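PDB 3GHJ: putative integron gene cassette protein from Uncultured bacterium, which is of unknown function but belongs to the glyoxalase/bleomycin resistance protein/dioxygenase superfamily, whose members include metal-dependent enzymes and drug-binding resistance proteins. Local coordinates for residues Ser43-Ala54 with Leu66-Leu77; Glu119-Tyr127 with Gly133-Leu141. The protein carries 1 engineered substitution. All coordinates share one frame; numbering follows the deposited sequence. Where two conformers were deposited one is given.

Contact 1 of 2, residues Ser43-Ala54 with Leu66-Leu77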
# COMPACT_ATOMS: atom_id res chain seq x y z
N SER A 43 -7.44 10.07 11.54
CA SER A 43 -8.72 9.85 10.87
C SER A 43 -9.22 11.16 10.25
O SER A 43 -9.73 11.17 9.13
CB SER A 43 -9.75 9.28 11.82
OG SER A 43 -9.39 7.98 12.26
N GLN A 44 -9.07 12.26 10.98
CA GLN A 44 -9.50 13.56 10.46
C GLN A 44 -8.74 13.93 9.19
O GLN A 44 -9.32 14.43 8.24
CB GLN A 44 -9.33 14.64 11.53
CG GLN A 44 -10.28 14.46 12.71
CD GLN A 44 -9.97 15.40 13.86
OE1 GLN A 44 -8.97 16.11 13.84
NE2 GLN A 44 -10.82 15.39 14.87
N PHE A 45 -7.44 13.67 9.17
CA PHE A 45 -6.63 13.97 7.99
C PHE A 45 -7.07 13.12 6.79
O PHE A 45 -7.31 13.64 5.70
CB PHE A 45 -5.15 13.73 8.29
CG PHE A 45 -4.24 13.97 7.12
CD1 PHE A 45 -3.95 12.94 6.22
CD2 PHE A 45 -3.65 15.22 6.92
CE1 PHE A 45 -3.10 13.16 5.14
CE2 PHE A 45 -2.80 15.44 5.85
CZ PHE A 45 -2.52 14.41 4.97
N TYR A 46 -7.17 11.81 6.99
CA TYR A 46 -7.49 10.92 5.88
C TYR A 46 -8.91 11.10 5.34
O TYR A 46 -9.15 10.92 4.15
CB TYR A 46 -7.19 9.46 6.25
CG TYR A 46 -5.70 9.14 6.22
CD1 TYR A 46 -4.89 9.41 7.32
CD2 TYR A 46 -5.11 8.62 5.08
CE1 TYR A 46 -3.51 9.14 7.28
CE2 TYR A 46 -3.75 8.35 5.04
CZ TYR A 46 -2.96 8.61 6.13
OH TYR A 46 -1.61 8.34 6.08
N THR A 47 -9.84 11.49 6.20
CA THR A 47 -11.21 11.70 5.74
C THR A 47 -11.44 13.14 5.25
O THR A 47 -12.02 13.34 4.19
CB THR A 47 -12.25 11.35 6.83
OG1 THR A 47 -12.05 12.19 7.99
CG2 THR A 47 -12.14 9.90 7.24
N GLU A 48 -10.97 14.13 5.99
CA GLU A 48 -11.31 15.51 5.66
C GLU A 48 -10.38 16.11 4.62
O GLU A 48 -10.81 16.92 3.79
CB GLU A 48 -11.33 16.38 6.92
CG GLU A 48 -12.35 15.92 7.95
CD GLU A 48 -12.31 16.75 9.22
OE1 GLU A 48 -11.63 17.79 9.23
OE2 GLU A 48 -12.97 16.36 10.21
N ILE A 49 -9.11 15.74 4.66
CA ILE A 49 -8.16 16.28 3.69
C ILE A 49 -8.07 15.40 2.45
O ILE A 49 -8.22 15.88 1.33
CB ILE A 49 -6.78 16.56 4.31
CG1 ILE A 49 -6.91 17.66 5.37
CG2 ILE A 49 -5.78 16.99 3.24
CD1 ILE A 49 -5.59 18.21 5.86
N LEU A 50 -7.86 14.10 2.64
CA LEU A 50 -7.80 13.19 1.49
C LEU A 50 -9.16 12.72 0.99
O LEU A 50 -9.27 12.21 -0.13
CB LEU A 50 -6.89 11.99 1.78
CG LEU A 50 -5.43 12.35 2.11
CD1 LEU A 50 -4.61 11.07 2.25
CD2 LEU A 50 -4.83 13.26 1.04
N GLY A 51 -10.20 12.89 1.80
CA GLY A 51 -11.55 12.58 1.33
C GLY A 51 -11.93 11.12 1.37
O GLY A 51 -12.92 10.71 0.76
N PHE A 52 -11.15 10.31 2.09
CA PHE A 52 -11.49 8.91 2.21
C PHE A 52 -12.77 8.74 3.03
O PHE A 52 -13.09 9.58 3.88
CB PHE A 52 -10.32 8.11 2.78
CG PHE A 52 -9.07 8.18 1.94
CD1 PHE A 52 -9.12 8.61 0.61
CD2 PHE A 52 -7.85 7.80 2.47
CE1 PHE A 52 -7.98 8.67 -0.16
CE2 PHE A 52 -6.69 7.85 1.69
CZ PHE A 52 -6.76 8.28 0.38
N GLU A 53 -13.49 7.67 2.78
CA GLU A 53 -14.78 7.52 3.39
C GLU A 53 -14.79 6.57 4.54
O GLU A 53 -14.06 5.65 4.57
CB GLU A 53 -15.76 7.02 2.34
CG GLU A 53 -16.14 8.05 1.28
CD GLU A 53 -17.10 7.44 0.26
OE1 GLU A 53 -16.69 6.65 -0.58
OE2 GLU A 53 -18.30 7.71 0.33
N ALA A 54 -15.69 6.82 5.48
CA ALA A 54 -15.81 5.96 6.63
C ALA A 54 -16.08 4.53 6.21
O ALA A 54 -16.76 4.27 5.21
CB ALA A 54 -16.93 6.47 7.55
N LEU A 66 -10.74 2.76 6.34
CA LEU A 66 -11.29 3.83 5.50
C LEU A 66 -11.22 3.45 4.03
O LEU A 66 -10.25 2.84 3.58
CB LEU A 66 -10.52 5.13 5.73
CG LEU A 66 -10.56 5.67 7.16
CD1 LEU A 66 -9.63 6.86 7.24
CD2 LEU A 66 -11.99 6.05 7.57
N TRP A 67 -12.24 3.84 3.26
CA TRP A 67 -12.32 3.50 1.85
C TRP A 67 -11.76 4.58 0.95
O TRP A 67 -12.02 5.77 1.15
CB TRP A 67 -13.77 3.27 1.42
CG TRP A 67 -14.42 2.05 1.98
CD1 TRP A 67 -15.25 1.97 3.06
CD2 TRP A 67 -14.31 0.71 1.47
NE1 TRP A 67 -15.66 0.68 3.25
CE2 TRP A 67 -15.11 -0.12 2.28
CE3 TRP A 67 -13.61 0.14 0.39
CZ2 TRP A 67 -15.22 -1.49 2.07
CZ3 TRP A 67 -13.73 -1.22 0.17
CH2 TRP A 67 -14.54 -2.03 1.01
N VAL A 68 -11.02 4.14 -0.06
CA VAL A 68 -10.46 5.01 -1.10
C VAL A 68 -11.23 4.80 -2.40
O VAL A 68 -11.38 3.67 -2.87
CB VAL A 68 -8.98 4.66 -1.35
CG1 VAL A 68 -8.38 5.59 -2.41
CG2 VAL A 68 -8.19 4.73 -0.05
N SER A 69 -11.71 5.90 -2.98
CA SER A 69 -12.41 5.87 -4.27
C SER A 69 -13.53 4.83 -4.31
O SER A 69 -13.58 3.99 -5.21
CB SER A 69 -11.41 5.62 -5.41
OG SER A 69 -11.95 6.04 -6.65
N GLY A 70 -14.42 4.88 -3.33
CA GLY A 70 -15.55 3.97 -3.27
C GLY A 70 -15.15 2.63 -2.68
O GLY A 70 -15.12 2.47 -1.46
N ARG A 71 -14.88 1.65 -3.55
CA ARG A 71 -14.39 0.35 -3.10
C ARG A 71 -13.09 0.00 -3.81
O ARG A 71 -12.69 -1.17 -3.85
CB ARG A 71 -15.44 -0.74 -3.35
CG ARG A 71 -16.61 -0.68 -2.38
CD ARG A 71 -17.74 -1.64 -2.76
NE ARG A 71 -17.36 -3.05 -2.66
CZ ARG A 71 -17.40 -3.76 -1.53
NH1 ARG A 71 -17.79 -3.19 -0.40
NH2 ARG A 71 -17.04 -5.04 -1.54
N ALA A 72 -12.40 1.01 -4.35
CA ALA A 72 -11.17 0.74 -5.10
C ALA A 72 -9.95 0.44 -4.22
O ALA A 72 -9.03 -0.27 -4.65
CB ALA A 72 -10.85 1.89 -6.04
N GLY A 73 -9.93 0.99 -3.01
CA GLY A 73 -8.80 0.80 -2.12
C GLY A 73 -9.21 1.04 -0.69
O GLY A 73 -10.35 1.41 -0.41
N MSE A 74 -8.27 0.84 0.23
CA MSE A 74 -8.55 0.98 1.65
C MSE A 74 -7.28 1.32 2.40
O MSE A 74 -6.20 0.82 2.07
CB MSE A 74 -9.14 -0.32 2.19
CG MSE A 74 -9.34 -0.39 3.70
SE MSE A 74 -10.46 -1.91 4.22
CE MSE A 74 -12.17 -1.15 3.77
N VAL A 75 -7.37 2.22 3.37
CA VAL A 75 -6.30 2.35 4.34
C VAL A 75 -6.84 1.89 5.68
O VAL A 75 -8.02 2.11 6.00
CB VAL A 75 -5.74 3.79 4.45
CG1 VAL A 75 -5.05 4.20 3.16
CG2 VAL A 75 -6.84 4.78 4.82
N VAL A 76 -6.00 1.22 6.45
CA VAL A 76 -6.34 0.83 7.81
C VAL A 76 -5.43 1.59 8.77
O VAL A 76 -4.24 1.29 8.89
CB VAL A 76 -6.19 -0.69 8.06
CG1 VAL A 76 -6.76 -1.05 9.44
CG2 VAL A 76 -6.89 -1.49 6.96
N LEU A 77 -5.98 2.60 9.43
CA LEU A 77 -5.20 3.35 10.40
C LEU A 77 -5.15 2.56 11.69
O LEU A 77 -6.18 2.09 12.17
CB LEU A 77 -5.82 4.73 10.64
CG LEU A 77 -6.12 5.58 9.40
CD1 LEU A 77 -6.73 6.90 9.83
CD2 LEU A 77 -4.86 5.82 8.57
O HOH W 1 -14.12 6.58 -0.92
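With CG anti to its own carbonyl carbon (chi1 -60°), Phe52 lays its ring alongside Val68, the two side chains pointing the same way. In Val68 it is CG1 that stands anti to the backbone N (chi1 -178°), which leaves CG2 over the ring; this methyl sits 3.7 Å from the centroid, nearly on the ring normal, in a CH-pi contact. Leu50 CB lies over the centre of the opposite face, so the phenyl group is clamped between its own segment and the strand. On the helix, Tyr46 receives Leu77 CD2 over one ring face, 3.9 Å from the centroid; Phe45 CD1 lies over the other, and the hydroxyl is held by Asp130. Leu66 reaches from its strand to the helix: its CD1 meets Tyr46 CB at 3.7 Å, and both of its methyls touch Thr47 CG2. Beyond the helix the chain turns through Gly51, which has positive phi, and pairs with strand 66-68. Glu53 N to Trp67 O and Trp67 N to Glu53 O, both 2.9 Å and in the carbonyl planes, form a hydrogen-bonded antiparallel pair. A water bound by Glu53 OE1, Trp67 O and Gly70 N ties this edge to the turn that follows, where Ala72 and Gly73 form a classic beta bulge opposite Val68. The Trp67 ring lies between Arg71 CG and Met74 CE. Helix 39-49 thus packs on a sheet whose strand 53-58 directly follows it, the beta-alpha-beta-beta-beta arrangement of a glyoxalase/bleomycin resistance module.

Contact 2 of 2, residues Glu119-Tyr127 with Gly133-Leu141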
# COMPACT_ATOMS: atom_id res chain seq x y z
N GLU A 119 10.82 9.94 -15.17
CA GLU A 119 10.97 9.64 -16.59
C GLU A 119 11.00 8.13 -16.84
O GLU A 119 10.33 7.63 -17.75
CB GLU A 119 12.24 10.29 -17.15
CG GLU A 119 12.20 11.81 -17.18
CD GLU A 119 13.49 12.44 -17.67
OE1 GLU A 119 14.50 11.71 -17.81
OE2 GLU A 119 13.50 13.66 -17.92
N TRP A 120 11.75 7.41 -16.02
CA TRP A 120 11.93 5.98 -16.25
C TRP A 120 10.61 5.21 -16.23
O TRP A 120 10.50 4.19 -16.89
CB TRP A 120 12.95 5.38 -15.28
CG TRP A 120 12.56 5.40 -13.83
CD1 TRP A 120 12.84 6.37 -12.92
CD2 TRP A 120 11.82 4.39 -13.12
NE1 TRP A 120 12.33 6.03 -11.69
CE2 TRP A 120 11.70 4.82 -11.79
CE3 TRP A 120 11.26 3.16 -13.49
CZ2 TRP A 120 11.03 4.07 -10.82
CZ3 TRP A 120 10.60 2.41 -12.52
CH2 TRP A 120 10.49 2.88 -11.20
N MSE A 121 9.61 5.71 -15.51
CA MSE A 121 8.32 5.03 -15.49
C MSE A 121 7.20 5.85 -16.12
O MSE A 121 6.02 5.53 -15.98
CB MSE A 121 7.95 4.60 -14.06
CG MSE A 121 8.01 5.71 -13.04
SE MSE A 121 7.50 5.14 -11.21
CE MSE A 121 5.59 4.82 -11.44
N GLN A 122 7.59 6.90 -16.84
CA GLN A 122 6.62 7.80 -17.48
C GLN A 122 5.53 8.21 -16.50
O GLN A 122 4.34 8.07 -16.78
CB GLN A 122 5.99 7.13 -18.71
CG GLN A 122 6.98 6.79 -19.82
CD GLN A 122 7.62 5.42 -19.63
OE1 GLN A 122 7.02 4.51 -19.08
NE2 GLN A 122 8.86 5.28 -20.11
N ALA A 123 5.95 8.72 -15.34
CA ALA A 123 5.01 9.08 -14.29
C ALA A 123 5.33 10.46 -13.74
O ALA A 123 6.42 11.00 -13.96
CB ALA A 123 5.06 8.04 -13.16
N VAL A 124 4.36 11.02 -13.02
CA VAL A 124 4.53 12.29 -12.33
C VAL A 124 4.10 12.10 -10.88
O VAL A 124 3.06 11.49 -10.63
CB VAL A 124 3.65 13.39 -12.95
CG1 VAL A 124 3.86 14.71 -12.22
CG2 VAL A 124 3.97 13.55 -14.43
N SER A 125 4.88 12.61 -9.93
CA SER A 125 4.57 12.41 -8.52
C SER A 125 4.47 13.71 -7.75
O SER A 125 5.17 14.68 -8.03
CB SER A 125 5.64 11.55 -7.84
OG SER A 125 5.73 10.27 -8.42
N LEU A 126 3.59 13.72 -6.75
CA LEU A 126 3.59 14.74 -5.72
C LEU A 126 3.88 14.07 -4.40
O LEU A 126 3.40 12.97 -4.15
CB LEU A 126 2.22 15.41 -5.61
CG LEU A 126 1.74 16.20 -6.81
CD1 LEU A 126 0.30 16.59 -6.58
CD2 LEU A 126 2.63 17.44 -6.98
N TYR A 127 4.61 14.75 -3.53
CA TYR A 127 4.99 14.20 -2.24
C TYR A 127 4.53 15.09 -1.10
O TYR A 127 4.64 16.31 -1.18
CB TYR A 127 6.50 14.02 -2.16
CG TYR A 127 7.05 13.01 -3.14
CD1 TYR A 127 7.59 13.41 -4.36
CD2 TYR A 127 7.00 11.65 -2.86
CE1 TYR A 127 8.08 12.48 -5.26
CE2 TYR A 127 7.50 10.71 -3.76
CZ TYR A 127 8.04 11.14 -4.96
OH TYR A 127 8.54 10.21 -5.85
N GLY A 133 4.06 12.15 9.75
CA GLY A 133 5.28 12.28 8.99
C GLY A 133 5.54 11.14 8.03
O GLY A 133 6.64 10.99 7.51
N HIS A 134 4.52 10.32 7.77
CA HIS A 134 4.71 9.32 6.74
C HIS A 134 4.88 10.00 5.39
O HIS A 134 4.38 11.11 5.17
CB HIS A 134 3.55 8.34 6.70
CG HIS A 134 3.48 7.47 7.91
ND1 HIS A 134 4.59 6.85 8.43
CD2 HIS A 134 2.45 7.16 8.73
CE1 HIS A 134 4.25 6.17 9.51
NE2 HIS A 134 2.95 6.34 9.71
N ALA A 135 5.62 9.34 4.51
CA ALA A 135 5.91 9.88 3.20
C ALA A 135 4.83 9.45 2.22
O ALA A 135 4.91 8.36 1.65
CB ALA A 135 7.29 9.40 2.74
N LEU A 136 3.82 10.29 2.06
CA LEU A 136 2.73 10.00 1.13
C LEU A 136 3.03 10.58 -0.24
O LEU A 136 3.90 11.45 -0.40
CB LEU A 136 1.39 10.53 1.66
CG LEU A 136 0.64 9.64 2.65
CD1 LEU A 136 1.49 9.34 3.88
CD2 LEU A 136 -0.69 10.28 3.04
N GLU A 137 2.32 10.08 -1.24
CA GLU A 137 2.58 10.45 -2.61
C GLU A 137 1.29 10.30 -3.42
O GLU A 137 0.47 9.42 -3.13
CB GLU A 137 3.69 9.54 -3.17
CG GLU A 137 3.95 9.69 -4.66
CD GLU A 137 4.94 8.66 -5.19
OE1 GLU A 137 5.60 7.97 -4.37
OE2 GLU A 137 5.04 8.53 -6.42
N PHE A 138 1.10 11.19 -4.39
CA PHE A 138 0.15 10.97 -5.47
C PHE A 138 0.98 10.65 -6.71
O PHE A 138 1.92 11.39 -7.03
CB PHE A 138 -0.70 12.21 -5.75
CG PHE A 138 -1.65 12.59 -4.65
CD1 PHE A 138 -2.22 11.64 -3.82
CD2 PHE A 138 -2.03 13.92 -4.49
CE1 PHE A 138 -3.11 12.02 -2.82
CE2 PHE A 138 -2.91 14.30 -3.50
CZ PHE A 138 -3.47 13.35 -2.67
N THR A 139 0.65 9.56 -7.39
CA THR A 139 1.38 9.14 -8.59
C THR A 139 0.43 9.11 -9.77
O THR A 139 -0.64 8.49 -9.71
CB THR A 139 1.94 7.71 -8.43
OG1 THR A 139 2.58 7.57 -7.16
CG2 THR A 139 2.93 7.40 -9.56
N ALA A 140 0.82 9.79 -10.85
CA ALA A 140 0.05 9.78 -12.09
C ALA A 140 0.84 9.08 -13.20
O ALA A 140 2.02 9.36 -13.39
CB ALA A 140 -0.30 11.22 -12.50
N LEU A 141 0.18 8.17 -13.91
CA LEU A 141 0.84 7.32 -14.90
C LEU A 141 0.18 7.46 -16.26
O LEU A 141 0.50 6.68 -17.16
CB LEU A 141 0.78 5.85 -14.49
CG LEU A 141 1.53 5.39 -13.24
CD1 LEU A 141 0.66 5.55 -12.00
CD2 LEU A 141 1.95 3.94 -13.41
OXT LEU A 141 -0.66 8.32 -16.49
O HOH W 2 8.07 7.61 -5.29
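The antiparallel hairpin of strands 123-129 and 135-140 forms the centre of a four-stranded sheet, and on one of its faces Ser125, Tyr127 and Thr139 gather round the carboxylate of Glu137. Glu137 OE2 accepts two hydrogen bonds, from Ser125 OG across the strands and from Thr139 OG1 on its own strand, each 2.7 Å. The hydroxyls arrive from opposite faces of the carboxylate plane, 39° and 63° out of it. Glu137 reaches them on an extended chain with CG anti to the backbone N (chi1 173°), running side by side with Tyr127, whose CE2 lies 3.4 Å from OE1 of Glu137. A water joins OE1 to Tyr127 OH and sits in the plane of the ring. On the other face, Leu126 CD1 meets the edge of the Phe138 ring, at CD2, 4.1 Å away; helix 98-107 packs against both residues. Paired backbone bonds link Val124 with Ala140 and Leu126 with Phe138. From the loop before strand 123-129, Met121 CE touches Thr139 CG2 and Leu141 CD2. Glu31 of the second subunit lies close to Glu137 OE1. With a hydroxyl on either face of OE2 and a water on OE1, the carboxylate is fixed in its rotation.

Contact 1 closes before contact 2 opens along the chain, and their centres lie about 19 Å apart on opposite sides of the chain's centre. Each belongs to a different four-stranded mixed sheet, and both sheets have strand order 1-4-3-2: residues 28-79 build one and residues 88-140 the other, each with one helix, as in the paired modules of this superfamily. The contacts meet where Leu50 CD2 packs on Phe138 CZ at 4.0 Å and Tyr46 OH on Leu136 CD2 at 3.7 Å. Both also face the second subunit: Arg71 of one chain bonds to Met121 O and Leu141 O of the other, so the two modules are joined within the chain and across the dimer.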